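Local coordinates for protein DnaJ homolog subfamily C member 27-A (Xenopus laevis, PDB 6JMG) that binds GTP as a Rab-family small GTPase fused to a DnaJ domain, and possibly helps regulate the MEK/ERK pathway, at residues Ile93-Val98 / Cys132-Asp137. Numbering follows the deposited sequence.
Sequences ILVYDV and CANKID. With GTP (guanosine-5'-triphosphate), chain C.
With chi1 near 64°, Tyr96 holds its ring between its own backbone N and carbonyl carbon, and this lays one ring face over Ala133, while Asp97 keeps CG anti to its N (178°) and reaches Lys135. Tyr96, Asp97 and Ala133 lie on neighbouring parallel strands of the Ras-type GTPase sheet, 91-97 and 128-134; the second ends on Asn134, the first residue of the NKxD guanine-recognition motif, and Lys135 follows it. Main-chain bonds join the two strands: Leu94 O accepts from Cys132 N, Cys132 O from Tyr96 N at 3.0 Å, and Tyr96 O from Asn134 N. A fourth bond, Val98 N to Asn134 O, carries the pairing one residue past the first strand. On the tyrosine side, Ala133 CA sits 3.9 Å from the Tyr96 ring centroid in a CH-pi contact, and the methyl lies by CZ and OH. Val98 CG1 meets that same methyl at 3.7 Å; Phe104 also meets the tyrosine ring. Were Tyr96 replaced by alanine, Ala133 would probably lose its aromatic cover and a gap would open toward Phe104. On the other face, Val95 CG1 rests against Asn134 CB at 3.7 Å, with Val27 and Ile32 packing on Val95. Asn134 OD1 is hydrogen-bonded to Thr163 OG1, and ND2 to Val27 O in the P-loop. The extended Lys135 side chain lies over one face of the guanine, CG 3.4 Å from GTP C6, and crosses Asp97 at about a right angle; its salt bridge from NZ to Asp97 OD1 is weak, and NZ also bonds to Glu26 O. Asp97 OD2 pairs with Gly99 N and OD1 with His100 ND1. Beyond the strand end, Asp137 grips the base with both carboxylate oxygens: OD1 takes GTP N1 at 2.8 Å, and OD2 takes GTP N2 at 3.1 Å.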
loop_
_atom_site.group_PDB
_atom_site.type_symbol
_atom_site.label_atom_id
_atom_site.label_comp_id
_atom_site.label_asym_id
_atom_site.label_seq_id
_atom_site.Cartn_x
_atom_site.Cartn_y
_atom_site.Cartn_z
ATOM N N ILE A 93 1.469 -4.977 -8.796
ATOM C CA ILE A 93 0.601 -6.069 -9.215
ATOM C C ILE A 93 0.882 -7.226 -8.266
ATOM O O ILE A 93 1.926 -7.885 -8.351
ATOM C CB ILE A 93 0.827 -6.427 -10.689
ATOM C CG1 ILE A 93 0.485 -5.218 -11.555
ATOM C CG2 ILE A 93 -0.084 -7.532 -11.129
ATOM C CD1 ILE A 93 0.881 -5.351 -13.007
ATOM N N LEU A 94 -0.041 -7.454 -7.337
ATOM C CA LEU A 94 0.112 -8.466 -6.298
ATOM C C LEU A 94 -0.778 -9.656 -6.633
ATOM O O LEU A 94 -2.005 -9.529 -6.651
ATOM C CB LEU A 94 -0.243 -7.885 -4.928
ATOM C CG LEU A 94 0.167 -8.739 -3.719
ATOM C CD1 LEU A 94 1.667 -8.810 -3.620
ATOM C CD2 LEU A 94 -0.389 -8.181 -2.443
ATOM N N VAL A 95 -0.167 -10.817 -6.866
ATOM C CA VAL A 95 -0.854 -11.923 -7.519
ATOM C C VAL A 95 -0.795 -13.154 -6.632
ATOM O O VAL A 95 0.225 -13.415 -5.987
ATOM C CB VAL A 95 -0.259 -12.244 -8.912
ATOM C CG1 VAL A 95 -1.193 -13.199 -9.683
ATOM C CG2 VAL A 95 0.013 -10.963 -9.733
ATOM N N TYR A 96 -1.901 -13.906 -6.608
ATOM C CA TYR A 96 -1.926 -15.264 -6.078
ATOM C C TYR A 96 -2.777 -16.153 -6.974
ATOM O O TYR A 96 -3.426 -15.696 -7.925
ATOM C CB TYR A 96 -2.458 -15.329 -4.652
ATOM C CG TYR A 96 -3.884 -14.906 -4.478
ATOM C CD1 TYR A 96 -4.241 -13.557 -4.464
ATOM C CD2 TYR A 96 -4.881 -15.851 -4.267
ATOM C CE1 TYR A 96 -5.571 -13.166 -4.269
ATOM C CE2 TYR A 96 -6.200 -15.478 -4.069
ATOM C CZ TYR A 96 -6.548 -14.141 -4.072
ATOM O OH TYR A 96 -7.873 -13.787 -3.879
ATOM N N ASP A 97 -2.753 -17.445 -6.651
ATOM C CA ASP A 97 -3.441 -18.495 -7.394
ATOM C C ASP A 97 -4.591 -19.006 -6.531
ATOM O O ASP A 97 -4.361 -19.570 -5.455
ATOM C CB ASP A 97 -2.439 -19.599 -7.751
ATOM C CG ASP A 97 -3.055 -20.785 -8.495
ATOM O OD1 ASP A 97 -2.259 -21.630 -8.967
ATOM O OD2 ASP A 97 -4.299 -20.903 -8.597
ATOM N N VAL A 98 -5.824 -18.833 -7.011
ATOM C CA VAL A 98 -6.989 -19.264 -6.244
ATOM C C VAL A 98 -6.981 -20.763 -6.003
ATOM O O VAL A 98 -7.719 -21.256 -5.141
ATOM C CB VAL A 98 -8.298 -18.850 -6.946
ATOM C CG1 VAL A 98 -8.385 -17.334 -7.057
ATOM C CG2 VAL A 98 -8.414 -19.529 -8.329
ATOM N N CYS A 132 -4.459 -9.536 -7.767
ATOM C CA CYS A 132 -4.996 -10.412 -8.803
ATOM C C CYS A 132 -5.132 -11.823 -8.251
ATOM O O CYS A 132 -4.132 -12.483 -7.931
ATOM C CB CYS A 132 -4.116 -10.388 -10.057
ATOM S SG CYS A 132 -3.946 -8.730 -10.756
ATOM N N ALA A 133 -6.380 -12.251 -8.111
ATOM C CA ALA A 133 -6.723 -13.627 -7.781
ATOM C C ALA A 133 -6.746 -14.352 -9.114
ATOM O O ALA A 133 -7.741 -14.300 -9.844
ATOM C CB ALA A 133 -8.066 -13.691 -7.056
ATOM N N ASN A 134 -5.644 -15.011 -9.443
ATOM C CA ASN A 134 -5.389 -15.451 -10.800
ATOM C C ASN A 134 -5.730 -16.920 -10.989
ATOM O O ASN A 134 -5.854 -17.679 -10.025
ATOM C CB ASN A 134 -3.931 -15.214 -11.173
ATOM C CG ASN A 134 -3.716 -15.228 -12.663
ATOM O OD1 ASN A 134 -4.548 -14.721 -13.429
ATOM N ND2 ASN A 134 -2.604 -15.822 -13.093
ATOM N N LYS A 135 -5.875 -17.300 -12.268
ATOM C CA LYS A 135 -6.123 -18.678 -12.710
ATOM C C LYS A 135 -7.539 -19.152 -12.376
ATOM O O LYS A 135 -7.756 -20.341 -12.134
ATOM C CB LYS A 135 -5.103 -19.668 -12.133
ATOM C CG LYS A 135 -3.656 -19.277 -12.308
ATOM C CD LYS A 135 -2.759 -20.468 -12.109
ATOM C CE LYS A 135 -1.325 -20.114 -12.380
ATOM N NZ LYS A 135 -0.400 -21.111 -11.806
ATOM N N ILE A 136 -8.512 -18.233 -12.408
ATOM C CA ILE A 136 -9.905 -18.583 -12.197
ATOM C C ILE A 136 -10.423 -19.543 -13.270
ATOM O O ILE A 136 -11.468 -20.171 -13.088
ATOM C CB ILE A 136 -10.770 -17.307 -12.139
ATOM C CG1 ILE A 136 -10.590 -16.455 -13.392
ATOM C CG2 ILE A 136 -10.429 -16.490 -10.917
ATOM C CD1 ILE A 136 -11.422 -15.168 -13.341
ATOM N N ASP A 137 -9.726 -19.646 -14.398
ATOM C CA ASP A 137 -10.109 -20.544 -15.484
ATOM C C ASP A 137 -9.851 -22.014 -15.169
ATOM O O ASP A 137 -10.376 -22.885 -15.868
ATOM C CB ASP A 137 -9.337 -20.186 -16.749
ATOM C CG ASP A 137 -7.836 -20.422 -16.590
ATOM O OD1 ASP A 137 -7.146 -19.534 -16.027
ATOM O OD2 ASP A 137 -7.353 -21.498 -17.016
HETATM P PG GTP C . 7.851 -16.745 -11.272
HETATM O O1G GTP C . 8.394 -15.745 -12.269
HETATM O O2G GTP C . 7.686 -16.139 -9.901
HETATM O O3G GTP C . 8.798 -17.928 -11.185
HETATM O O3B GTP C . 6.362 -17.255 -11.650
HETATM P PB GTP C . 5.231 -16.302 -12.287
HETATM O O1B GTP C . 4.398 -15.652 -11.216
HETATM O O2B GTP C . 5.758 -15.232 -13.214
HETATM O O3A GTP C . 4.279 -17.356 -13.044
HETATM P PA GTP C . 4.153 -17.416 -14.642
HETATM O O1A GTP C . 3.567 -16.154 -15.226
HETATM O O2A GTP C . 5.472 -17.716 -15.289
HETATM O "O5'" GTP C . 3.173 -18.669 -14.760
HETATM C "C5'" GTP C . 3.510 -19.878 -14.125
HETATM C "C4'" GTP C . 2.793 -21.000 -14.868
HETATM O "O4'" GTP C . 1.415 -20.833 -14.670
HETATM C "C3'" GTP C . 2.991 -20.986 -16.363
HETATM O "O3'" GTP C . 2.995 -22.335 -16.715
HETATM C "C2'" GTP C . 1.741 -20.375 -16.951
HETATM O "O2'" GTP C . 1.323 -20.946 -18.171
HETATM C "C1'" GTP C . 0.726 -20.741 -15.913
HETATM N N9 GTP C . -0.322 -19.726 -15.804
HETATM C C8 GTP C . -0.155 -18.382 -15.581
HETATM N N7 GTP C . -1.387 -17.810 -15.502
HETATM C C5 GTP C . -2.323 -18.772 -15.671
HETATM C C6 GTP C . -3.708 -18.737 -15.678
HETATM O O6 GTP C . -4.314 -17.679 -15.525
HETATM N N1 GTP C . -4.416 -19.909 -15.844
HETATM C C2 GTP C . -3.761 -21.104 -16.017
HETATM N N2 GTP C . -4.475 -22.207 -16.192
HETATM N N3 GTP C . -2.376 -21.139 -16.012
HETATM C C4 GTP C . -1.672 -19.989 -15.848
#